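Local coordinates for protein CaaX farnesyltransferase beta subunit Ram1 (Aspergillus fumigatus, PDB 4MBG) that probably supplies the peptide-binding half of a zinc-dependent heterodimer that transfers farnesyl from farnesyl diphosphate to a cysteine near the C-terminus of target proteins, at residues 307-312 against 357-362; 313-318 against 373-378; 249-254 against 289-294. One frame throughout, in Å; residues are numbered along the deposited sequence.

Contact 1: 307-312 against 357-362; sequences GSEAHG and SGRTNK. With FPP (farnesyl diphosphate), chain F.
E309 and R359 form a salt bridge, with E309 OE1 2.9 Å from R359 NH1. The side chains cross at about a right angle, and NH1 reaches OE1 on its syn side but 33° out of the carboxylate plane. S198 of the alpha subunit Ram2 also bonds OE1, and N197 of that subunit bonds OE2, so the carboxylate is held from both subunits.

R359 CG stands between the backbone N and the carbonyl carbon (chi1 42°), and an extended chain carries the guanidinium to E309 and the diphosphate. R359 NE gives FPP O2B a nearly straight bond of 2.7 Å (174°), and R359 NH2 lies 2.9 Å from FPP O1A. H311 NE2 donates to the same O2B at 2.9 Å, and K362 NZ holds FPP O1B at 2.7 Å. In this cationic pocket E309, with K159 O of the alpha subunit, probably helps fix the guanidinium's rotation.

The H311 ring is sandwiched between G358 O and FPP C3, on opposite faces.

G312 N donates directly to G358 O at 2.7 Å, and water 1 bridges A310 O and T360 N.

H311 is the N-cap of helix 312-323. Segment 357-362 follows helix 338-346, whose W344 packs on A310 and T360.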
loop_
_atom_site.group_PDB
_atom_site.type_symbol
_atom_site.label_atom_id
_atom_site.label_comp_id
_atom_site.label_asym_id
_atom_site.label_seq_id
_atom_site.Cartn_x
_atom_site.Cartn_y
_atom_site.Cartn_z
ATOM N N GLY B 307 -8.363 2.247 11.455
ATOM C CA GLY B 307 -9.368 3.274 11.240
ATOM C C GLY B 307 -9.107 4.116 10.004
ATOM O O GLY B 307 -9.959 4.911 9.601
ATOM N N SER B 308 -7.919 3.994 9.421
ATOM C CA SER B 308 -7.650 4.736 8.194
ATOM C C SER B 308 -8.358 4.062 7.011
ATOM O O SER B 308 -9.033 3.045 7.172
ATOM C CB SER B 308 -6.140 4.884 7.948
ATOM O OG SER B 308 -5.620 5.941 8.787
ATOM N N GLU B 309 -8.207 4.635 5.820
ATOM C CA GLU B 309 -8.999 4.188 4.678
ATOM C C GLU B 309 -8.367 2.950 4.014
ATOM O O GLU B 309 -7.152 2.896 3.844
ATOM C CB GLU B 309 -9.055 5.339 3.666
ATOM C CG GLU B 309 -9.869 5.035 2.405
ATOM C CD GLU B 309 -9.895 6.247 1.449
ATOM O OE1 GLU B 309 -9.131 7.216 1.673
ATOM O OE2 GLU B 309 -10.653 6.215 0.462
ATOM N N ALA B 310 -9.199 1.974 3.642
ATOM C CA ALA B 310 -8.687 0.776 2.928
ATOM C C ALA B 310 -7.881 1.180 1.686
ATOM O O ALA B 310 -8.335 2.001 0.884
ATOM C CB ALA B 310 -9.838 -0.122 2.505
ATOM N N HIS B 311 -6.712 0.569 1.499
ATOM C CA HIS B 311 -5.870 0.958 0.365
ATOM C C HIS B 311 -5.086 -0.245 -0.136
ATOM O O HIS B 311 -4.528 -1.009 0.662
ATOM C CB HIS B 311 -4.887 2.055 0.773
ATOM C CG HIS B 311 -4.277 2.775 -0.394
ATOM N ND1 HIS B 311 -3.304 2.212 -1.197
ATOM C CD2 HIS B 311 -4.543 3.997 -0.919
ATOM C CE1 HIS B 311 -2.980 3.069 -2.156
ATOM N NE2 HIS B 311 -3.724 4.157 -2.011
ATOM N N GLY B 312 -5.030 -0.398 -1.449
ATOM C CA GLY B 312 -4.306 -1.524 -2.034
ATOM C C GLY B 312 -2.861 -1.726 -1.577
ATOM O O GLY B 312 -2.429 -2.874 -1.401
ATOM N N SER B 357 -7.086 0.667 -9.304
ATOM C CA SER B 357 -6.969 1.835 -8.440
ATOM C C SER B 357 -6.527 1.362 -7.052
ATOM O O SER B 357 -6.651 0.185 -6.719
ATOM C CB SER B 357 -8.352 2.487 -8.279
ATOM O OG SER B 357 -9.291 1.539 -7.728
ATOM N N GLY B 358 -6.094 2.289 -6.206
ATOM C CA GLY B 358 -5.652 1.893 -4.856
ATOM C C GLY B 358 -6.737 1.971 -3.803
ATOM O O GLY B 358 -6.656 1.316 -2.755
ATOM N N ARG B 359 -7.748 2.799 -4.059
ATOM C CA ARG B 359 -8.851 2.961 -3.106
ATOM C C ARG B 359 -10.108 3.400 -3.825
ATOM O O ARG B 359 -10.059 3.909 -4.959
ATOM C CB ARG B 359 -8.489 3.917 -1.971
ATOM C CG ARG B 359 -7.721 5.174 -2.432
ATOM C CD ARG B 359 -7.487 6.100 -1.202
ATOM N NE ARG B 359 -6.478 7.123 -1.514
ATOM C CZ ARG B 359 -6.421 8.317 -0.930
ATOM N NH1 ARG B 359 -7.321 8.657 -0.007
ATOM N NH2 ARG B 359 -5.485 9.190 -1.308
ATOM N N THR B 360 -11.225 3.213 -3.137
ATOM C CA THR B 360 -12.545 3.460 -3.722
ATOM C C THR B 360 -12.700 4.882 -4.245
ATOM O O THR B 360 -12.336 5.847 -3.561
ATOM C CB THR B 360 -13.613 3.156 -2.692
ATOM O OG1 THR B 360 -13.467 1.786 -2.294
ATOM C CG2 THR B 360 -15.031 3.388 -3.284
ATOM N N ASN B 361 -13.197 4.998 -5.475
ATOM C CA ASN B 361 -13.422 6.313 -6.097
ATOM C C ASN B 361 -12.162 7.131 -6.404
ATOM O O ASN B 361 -12.245 8.336 -6.614
ATOM C CB ASN B 361 -14.479 7.130 -5.295
ATOM C CG ASN B 361 -15.895 6.840 -5.758
ATOM O OD1 ASN B 361 -16.130 6.681 -6.966
ATOM N ND2 ASN B 361 -16.858 6.788 -4.815
ATOM N N LYS B 362 -11.001 6.467 -6.465
ATOM C CA LYS B 362 -9.804 7.115 -6.992
ATOM C C LYS B 362 -9.401 6.469 -8.321
ATOM O O LYS B 362 -10.181 5.694 -8.888
ATOM C CB LYS B 362 -8.674 7.137 -5.946
ATOM C CG LYS B 362 -9.112 8.031 -4.722
ATOM C CD LYS B 362 -7.926 8.779 -4.098
ATOM C CE LYS B 362 -7.451 9.991 -4.949
ATOM N NZ LYS B 362 -6.114 10.514 -4.425
HETATM C C1 FPP F . -1.742 7.357 -1.271
HETATM O O1 FPP F . -1.135 8.247 -2.175
HETATM C C2 FPP F . -0.984 6.209 -1.049
HETATM C C3 FPP F . -0.907 5.445 0.245
HETATM C C4 FPP F . -0.778 6.339 1.460
HETATM C C5 FPP F . 0.083 4.249 0.155
HETATM C C6 FPP F . 1.595 4.409 0.164
HETATM C C7 FPP F . 2.445 3.277 0.229
HETATM C C8 FPP F . 2.669 2.386 -0.963
HETATM C C10 FPP F . 2.892 3.094 -2.264
HETATM C C9 FPP F . 3.716 1.291 -0.738
HETATM C C11 FPP F . 3.866 0.671 0.647
HETATM C C12 FPP F . 4.489 -0.583 0.708
HETATM C C13 FPP F . 5.974 -0.756 0.953
HETATM C C14 FPP F . 6.888 0.438 1.085
HETATM C C15 FPP F . 6.557 -2.139 0.932
HETATM P PA FPP F . -1.942 8.887 -3.354
HETATM O O1A FPP F . -3.094 9.687 -2.826
HETATM O O2A FPP F . -0.925 9.741 -4.048
HETATM O O3A FPP F . -2.402 7.743 -4.330
HETATM P PB FPP F . -3.887 7.216 -4.589
HETATM O O1B FPP F . -4.745 8.293 -5.187
HETATM O O2B FPP F . -4.498 6.669 -3.341
HETATM O O3B FPP F . -3.632 6.101 -5.587
HETATM O O HOH W 1 -10.898 1.914 -0.378
#

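Contact 2: 313-318 against 373-378; sequences AYAFCA and GNCWPL. With FPP (farnesyl diphosphate), chain F.
C375 points its sulfur at the backbone of helix 312-323, between A315 and F316. C375 SG lies 3.5 Å from F316 N and 3.8 Å from A315 C. A315 CB lies 4.0 Å from C375 SG, and F316 CB is about as near. The sulfur stands beside the backbone N of C375, opposite the carbonyl carbon (chi1 -71°). That rotamer turns it to helix 312-323, whose L319 also packs on C375, as does L345 of helix 338-346.

F316 has its CG anti to the backbone N (chi1 173°), which carries the ring alongside N374. The two side chains lie side by side and point the same way, with ring and amide planes 48° apart. The touch is made by F316 CE1 on N374 CB, at 3.9 Å. The amide itself is used by others: N374 OD1 bonds T443 and N374 ND2 bonds H370. These bonds fix the amide while its CB packs on the ring. L378 CD1 is a looser neighbour, 4.4 Å from F316 CE1. H370 and Y255 meet the F316 ring edge-to-face, so F316 sits in an aromatic cluster.

On the other side of helix 312-323, A313 and C317 meet the farnesyl chain. A313 CB is 3.3 Å from FPP C8, and C317 SG is 3.4 Å from FPP C12. Y314 adds its hydroxyl oxygen against the branch methyl C4. Close helix packing behind an isoprenoid-lined wall is consistent with the alpha-alpha toroid of protein prenyltransferases, whose inner helices line the central cavity.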
loop_
_atom_site.group_PDB
_atom_site.type_symbol
_atom_site.label_atom_id
_atom_site.label_comp_id
_atom_site.label_asym_id
_atom_site.label_seq_id
_atom_site.Cartn_x
_atom_site.Cartn_y
_atom_site.Cartn_z
ATOM N N ALA B 313 -2.099 -0.643 -1.370
ATOM C CA ALA B 313 -0.706 -0.823 -0.959
ATOM C C ALA B 313 -0.622 -1.490 0.417
ATOM O O ALA B 313 0.245 -2.317 0.672
ATOM C CB ALA B 313 -0.008 0.497 -0.921
ATOM N N TYR B 314 -1.538 -1.108 1.306
ATOM C CA TYR B 314 -1.540 -1.664 2.651
ATOM C C TYR B 314 -2.178 -3.054 2.701
ATOM O O TYR B 314 -1.825 -3.885 3.522
ATOM C CB TYR B 314 -2.251 -0.684 3.586
ATOM C CG TYR B 314 -1.522 0.637 3.715
ATOM C CD1 TYR B 314 -0.158 0.693 4.026
ATOM C CD2 TYR B 314 -2.197 1.845 3.546
ATOM C CE1 TYR B 314 0.498 1.937 4.174
ATOM C CE2 TYR B 314 -1.552 3.072 3.699
ATOM C CZ TYR B 314 -0.201 3.109 3.980
ATOM O OH TYR B 314 0.425 4.331 4.132
ATOM N N ALA B 315 -3.136 -3.306 1.822
ATOM C CA ALA B 315 -3.643 -4.671 1.685
ATOM C C ALA B 315 -2.506 -5.626 1.316
ATOM O O ALA B 315 -2.381 -6.713 1.895
ATOM C CB ALA B 315 -4.785 -4.716 0.638
ATOM N N PHE B 316 -1.661 -5.226 0.364
ATOM C CA PHE B 316 -0.537 -6.083 0.015
ATOM C C PHE B 316 0.366 -6.307 1.228
ATOM O O PHE B 316 0.712 -7.452 1.551
ATOM C CB PHE B 316 0.332 -5.521 -1.110
ATOM C CG PHE B 316 1.568 -6.356 -1.333
ATOM C CD1 PHE B 316 1.467 -7.574 -2.014
ATOM C CD2 PHE B 316 2.790 -5.979 -0.792
ATOM C CE1 PHE B 316 2.587 -8.384 -2.183
ATOM C CE2 PHE B 316 3.921 -6.781 -0.964
ATOM C CZ PHE B 316 3.818 -7.981 -1.658
ATOM N N CYS B 317 0.757 -5.214 1.876
ATOM C CA CYS B 317 1.645 -5.333 3.033
ATOM C C CYS B 317 1.086 -6.275 4.103
ATOM O O CYS B 317 1.806 -7.113 4.649
ATOM C CB CYS B 317 1.915 -3.964 3.654
ATOM S SG CYS B 317 2.957 -2.912 2.612
ATOM N N ALA B 318 -0.198 -6.131 4.409
ATOM C CA ALA B 318 -0.808 -6.931 5.486
ATOM C C ALA B 318 -0.958 -8.382 5.070
ATOM O O ALA B 318 -0.674 -9.278 5.862
ATOM C CB ALA B 318 -2.171 -6.352 5.898
ATOM N N GLY B 373 -2.233 -6.328 -7.651
ATOM C CA GLY B 373 -2.110 -7.540 -8.464
ATOM C C GLY B 373 -1.567 -8.703 -7.654
ATOM O O GLY B 373 -2.070 -9.829 -7.735
ATOM N N ASN B 374 -0.535 -8.439 -6.861
ATOM C CA ASN B 374 0.061 -9.505 -6.058
ATOM C C ASN B 374 -0.702 -9.848 -4.765
ATOM O O ASN B 374 -0.332 -10.798 -4.054
ATOM C CB ASN B 374 1.561 -9.251 -5.814
ATOM C CG ASN B 374 2.422 -9.812 -6.936
ATOM O OD1 ASN B 374 2.147 -10.897 -7.452
ATOM N ND2 ASN B 374 3.458 -9.083 -7.321
ATOM N N CYS B 375 -1.765 -9.105 -4.442
ATOM C CA CYS B 375 -2.694 -9.638 -3.437
ATOM C C CYS B 375 -3.379 -10.891 -3.964
ATOM O O CYS B 375 -3.789 -11.758 -3.186
ATOM C CB CYS B 375 -3.794 -8.655 -3.048
ATOM S SG CYS B 375 -3.207 -7.277 -2.060
ATOM N N TRP B 376 -3.551 -10.969 -5.277
ATOM C CA TRP B 376 -4.333 -12.082 -5.823
ATOM C C TRP B 376 -3.770 -13.509 -5.608
ATOM O O TRP B 376 -4.498 -14.388 -5.168
ATOM C CB TRP B 376 -4.741 -11.804 -7.289
ATOM C CG TRP B 376 -5.870 -10.785 -7.376
ATOM C CD1 TRP B 376 -5.812 -9.514 -7.928
ATOM C CD2 TRP B 376 -7.217 -10.951 -6.898
ATOM N NE1 TRP B 376 -7.050 -8.888 -7.809
ATOM C CE2 TRP B 376 -7.920 -9.744 -7.182
ATOM C CE3 TRP B 376 -7.888 -11.992 -6.234
ATOM C CZ2 TRP B 376 -9.261 -9.567 -6.858
ATOM C CZ3 TRP B 376 -9.219 -11.804 -5.884
ATOM C CH2 TRP B 376 -9.897 -10.594 -6.202
ATOM N N PRO B 377 -2.474 -13.736 -5.869
ATOM C CA PRO B 377 -1.956 -15.084 -5.558
ATOM C C PRO B 377 -2.053 -15.409 -4.057
ATOM O O PRO B 377 -2.207 -16.582 -3.689
ATOM C CB PRO B 377 -0.476 -15.009 -5.973
ATOM C CG PRO B 377 -0.354 -13.786 -6.844
ATOM C CD PRO B 377 -1.484 -12.876 -6.554
ATOM N N LEU B 378 -1.986 -14.387 -3.197
ATOM C CA LEU B 378 -2.076 -14.629 -1.750
ATOM C C LEU B 378 -3.494 -15.031 -1.359
ATOM O O LEU B 378 -3.706 -16.019 -0.646
ATOM C CB LEU B 378 -1.637 -13.376 -0.943
ATOM C CG LEU B 378 -0.225 -12.868 -1.279
ATOM C CD1 LEU B 378 0.121 -11.595 -0.479
ATOM C CD2 LEU B 378 0.871 -13.952 -1.066
HETATM C C1 FPP F . -1.742 7.357 -1.271
HETATM O O1 FPP F . -1.135 8.247 -2.175
HETATM C C2 FPP F . -0.984 6.209 -1.049
HETATM C C3 FPP F . -0.907 5.445 0.245
HETATM C C4 FPP F . -0.778 6.339 1.460
HETATM C C5 FPP F . 0.083 4.249 0.155
HETATM C C6 FPP F . 1.595 4.409 0.164
HETATM C C7 FPP F . 2.445 3.277 0.229
HETATM C C8 FPP F . 2.669 2.386 -0.963
HETATM C C10 FPP F . 2.892 3.094 -2.264
HETATM C C9 FPP F . 3.716 1.291 -0.738
HETATM C C11 FPP F . 3.866 0.671 0.647
HETATM C C12 FPP F . 4.489 -0.583 0.708
HETATM C C13 FPP F . 5.974 -0.756 0.953
HETATM C C14 FPP F . 6.888 0.438 1.085
HETATM C C15 FPP F . 6.557 -2.139 0.932
HETATM P PA FPP F . -1.942 8.887 -3.354
HETATM O O1A FPP F . -3.094 9.687 -2.826
HETATM O O2A FPP F . -0.925 9.741 -4.048
HETATM O O3A FPP F . -2.402 7.743 -4.330
HETATM P PB FPP F . -3.887 7.216 -4.589
HETATM O O1B FPP F . -4.745 8.293 -5.187
HETATM O O2B FPP F . -4.498 6.669 -3.341
HETATM O O3B FPP F . -3.632 6.101 -5.587
#

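Contact 3: 249-254 against 289-294; sequences EDVRGA and PEYLSR. With FPP (farnesyl diphosphate), chain F.
The start of helix 251-263 faces helix 288-293 at a distance, with V251 and L292 nearest in backbone at 7.3 Å between their CA atoms, and side chains bridge the space. Y291 does most of this. Its CG is anti to the backbone N (chi1 163°), and the ring reaches across to the turn before V251. Y291 OH ends 3.4 Å from D250 C. Water 2 lies in the ring plane, 2.6 Å from Y291 OH, and donates to E249 O.

E249 comes from the opposite direction on an extended chain. E249 OE2 stops 3.6 Å from Y291 CE1. The carboxylate and ring planes are 19° apart, but OE2 meets the ring obliquely. V251 CG1 touches both Y291 CE2 and, at 4.1 Å, L292 CD2.

Both segments belong to the prenyltransferase alpha-alpha toroid, and the contact joins the N-terminal end of one of its helices to a short neighbouring helix. D250 is the N-cap of helix 251-263, and its OD1 accepts from G253 N at 3.0 Å. R252 grips the same carboxylate side-on. R252 NE donates to D250 OD1, and R252 NH2 lies 2.9 Å from D250 OD2. NH2 also forms a salt bridge with E248. The bend of R252 at chi3 (56°) brings the guanidinium back to D250. Nearer the backbone, R252 CG lies 3.6 Å from FPP C14, at the tail of the farnesyl chain.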
loop_
_atom_site.group_PDB
_atom_site.type_symbol
_atom_site.label_atom_id
_atom_site.label_comp_id
_atom_site.label_asym_id
_atom_site.label_seq_id
_atom_site.Cartn_x
_atom_site.Cartn_y
_atom_site.Cartn_z
ATOM N N GLU B 249 4.047 4.419 12.834
ATOM C CA GLU B 249 3.652 3.010 12.890
ATOM C C GLU B 249 2.570 2.735 11.852
ATOM O O GLU B 249 1.447 3.256 11.937
ATOM C CB GLU B 249 3.108 2.643 14.268
ATOM C CG GLU B 249 2.715 1.163 14.314
ATOM C CD GLU B 249 2.243 0.683 15.662
ATOM O OE1 GLU B 249 2.141 1.479 16.643
ATOM O OE2 GLU B 249 1.993 -0.540 15.739
ATOM N N ASP B 250 2.901 1.909 10.869
ATOM C CA ASP B 250 1.896 1.541 9.862
ATOM C C ASP B 250 2.216 0.163 9.330
ATOM O O ASP B 250 3.251 -0.410 9.681
ATOM C CB ASP B 250 1.758 2.621 8.752
ATOM C CG ASP B 250 3.011 2.807 7.907
ATOM O OD1 ASP B 250 3.734 1.825 7.624
ATOM O OD2 ASP B 250 3.260 3.968 7.488
ATOM N N VAL B 251 1.315 -0.388 8.528
ATOM C CA VAL B 251 1.449 -1.790 8.103
ATOM C C VAL B 251 2.634 -2.005 7.148
ATOM O O VAL B 251 3.160 -3.104 7.049
ATOM C CB VAL B 251 0.134 -2.376 7.501
ATOM C CG1 VAL B 251 -1.026 -2.209 8.509
ATOM C CG2 VAL B 251 -0.165 -1.761 6.193
ATOM N N ARG B 252 3.034 -0.960 6.431
ATOM C CA ARG B 252 4.214 -1.029 5.593
ATOM C C ARG B 252 5.418 -1.290 6.515
ATOM O O ARG B 252 6.313 -2.072 6.186
ATOM C CB ARG B 252 4.390 0.292 4.804
ATOM C CG ARG B 252 5.854 0.588 4.510
ATOM C CD ARG B 252 6.188 2.051 4.258
ATOM N NE ARG B 252 5.777 2.929 5.349
ATOM C CZ ARG B 252 6.345 4.094 5.648
ATOM N NH1 ARG B 252 7.401 4.524 4.979
ATOM N NH2 ARG B 252 5.860 4.827 6.640
ATOM N N GLY B 253 5.413 -0.672 7.699
ATOM C CA GLY B 253 6.474 -0.908 8.678
ATOM C C GLY B 253 6.548 -2.377 9.120
ATOM O O GLY B 253 7.625 -2.986 9.158
ATOM N N ALA B 254 5.393 -2.967 9.428
ATOM C CA ALA B 254 5.347 -4.373 9.815
ATOM C C ALA B 254 5.822 -5.312 8.683
ATOM O O ALA B 254 6.620 -6.214 8.899
ATOM C CB ALA B 254 3.943 -4.763 10.287
ATOM N N PRO B 289 -0.422 -10.603 14.047
ATOM C CA PRO B 289 -1.609 -10.812 13.205
ATOM C C PRO B 289 -2.863 -10.146 13.774
ATOM O O PRO B 289 -3.723 -9.707 13.002
ATOM C CB PRO B 289 -1.743 -12.349 13.134
ATOM C CG PRO B 289 -1.000 -12.859 14.377
ATOM C CD PRO B 289 0.132 -11.869 14.571
ATOM N N GLU B 290 -2.967 -10.062 15.100
ATOM C CA GLU B 290 -4.062 -9.307 15.711
ATOM C C GLU B 290 -4.038 -7.835 15.291
ATOM O O GLU B 290 -5.086 -7.237 15.005
ATOM C CB GLU B 290 -4.019 -9.435 17.246
ATOM C CG GLU B 290 -4.206 -10.891 17.729
ATOM C CD GLU B 290 -2.899 -11.673 17.846
ATOM O OE1 GLU B 290 -1.861 -11.201 17.345
ATOM O OE2 GLU B 290 -2.904 -12.766 18.458
ATOM N N TYR B 291 -2.851 -7.241 15.315
ATOM C CA TYR B 291 -2.683 -5.865 14.858
ATOM C C TYR B 291 -3.163 -5.724 13.405
ATOM O O TYR B 291 -3.923 -4.806 13.075
ATOM C CB TYR B 291 -1.213 -5.446 14.996
ATOM C CG TYR B 291 -0.838 -4.206 14.186
ATOM C CD1 TYR B 291 -1.149 -2.936 14.641
ATOM C CD2 TYR B 291 -0.162 -4.325 12.974
ATOM C CE1 TYR B 291 -0.794 -1.801 13.909
ATOM C CE2 TYR B 291 0.187 -3.222 12.233
ATOM C CZ TYR B 291 -0.124 -1.957 12.699
ATOM O OH TYR B 291 0.247 -0.850 11.962
ATOM N N LEU B 292 -2.749 -6.650 12.542
ATOM C CA LEU B 292 -3.131 -6.556 11.127
ATOM C C LEU B 292 -4.659 -6.708 10.978
ATOM O O LEU B 292 -5.281 -6.023 10.166
ATOM C CB LEU B 292 -2.386 -7.628 10.313
ATOM C CG LEU B 292 -0.862 -7.423 10.312
ATOM C CD1 LEU B 292 -0.191 -8.620 9.636
ATOM C CD2 LEU B 292 -0.522 -6.094 9.599
ATOM N N SER B 293 -5.267 -7.605 11.760
ATOM C CA SER B 293 -6.733 -7.730 11.771
ATOM C C SER B 293 -7.413 -6.398 12.112
ATOM O O SER B 293 -8.460 -6.055 11.547
ATOM C CB SER B 293 -7.192 -8.814 12.785
ATOM O OG SER B 293 -8.612 -8.799 12.930
ATOM N N ARG B 294 -6.820 -5.652 13.044
ATOM C CA ARG B 294 -7.374 -4.353 13.440
ATOM C C ARG B 294 -7.176 -3.269 12.394
ATOM O O ARG B 294 -7.677 -2.153 12.565
ATOM C CB ARG B 294 -6.785 -3.897 14.773
ATOM C CG ARG B 294 -7.160 -4.834 15.923
ATOM C CD ARG B 294 -6.855 -4.201 17.296
ATOM N NE ARG B 294 -5.477 -3.764 17.391
ATOM C CZ ARG B 294 -4.458 -4.500 17.844
ATOM N NH1 ARG B 294 -4.635 -5.752 18.266
ATOM N NH2 ARG B 294 -3.246 -3.963 17.872
HETATM C C1 FPP F . -1.742 7.357 -1.271
HETATM O O1 FPP F . -1.135 8.247 -2.175
HETATM C C2 FPP F . -0.984 6.209 -1.049
HETATM C C3 FPP F . -0.907 5.445 0.245
HETATM C C4 FPP F . -0.778 6.339 1.460
HETATM C C5 FPP F . 0.083 4.249 0.155
HETATM C C6 FPP F . 1.595 4.409 0.164
HETATM C C7 FPP F . 2.445 3.277 0.229
HETATM C C8 FPP F . 2.669 2.386 -0.963
HETATM C C10 FPP F . 2.892 3.094 -2.264
HETATM C C9 FPP F . 3.716 1.291 -0.738
HETATM C C11 FPP F . 3.866 0.671 0.647
HETATM C C12 FPP F . 4.489 -0.583 0.708
HETATM C C13 FPP F . 5.974 -0.756 0.953
HETATM C C14 FPP F . 6.888 0.438 1.085
HETATM C C15 FPP F . 6.557 -2.139 0.932
HETATM P PA FPP F . -1.942 8.887 -3.354
HETATM O O1A FPP F . -3.094 9.687 -2.826
HETATM O O2A FPP F . -0.925 9.741 -4.048
HETATM O O3A FPP F . -2.402 7.743 -4.330
HETATM P PB FPP F . -3.887 7.216 -4.589
HETATM O O1B FPP F . -4.745 8.293 -5.187
HETATM O O2B FPP F . -4.498 6.669 -3.341
HETATM O O3B FPP F . -3.632 6.101 -5.587
HETATM O O HOH W 2 -0.533 1.457 12.939
#

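How the contacts relate
All three contacts are largely buried, but contact 2 lies deepest: its centre is about 8 Å from the centre of the chain. Contacts 1 and 3 are farther out, with centres about 16 and 17 Å from that point, and both have residues meeting the alpha subunit. Chemistry follows place along the ligand. Contact 1 is charged and holds the diphosphate, contact 2 is apolar and borders the farnesyl chain, and contact 3 reaches its far end through one arginine. Helix 312-323 is shared: contact 1 caps its start and contact 2 uses its next turn. Contact 3 then packs on that turn, with Y314 CD1 3.3 Å from V251 CG2. Contacts 1 and 3 do not touch.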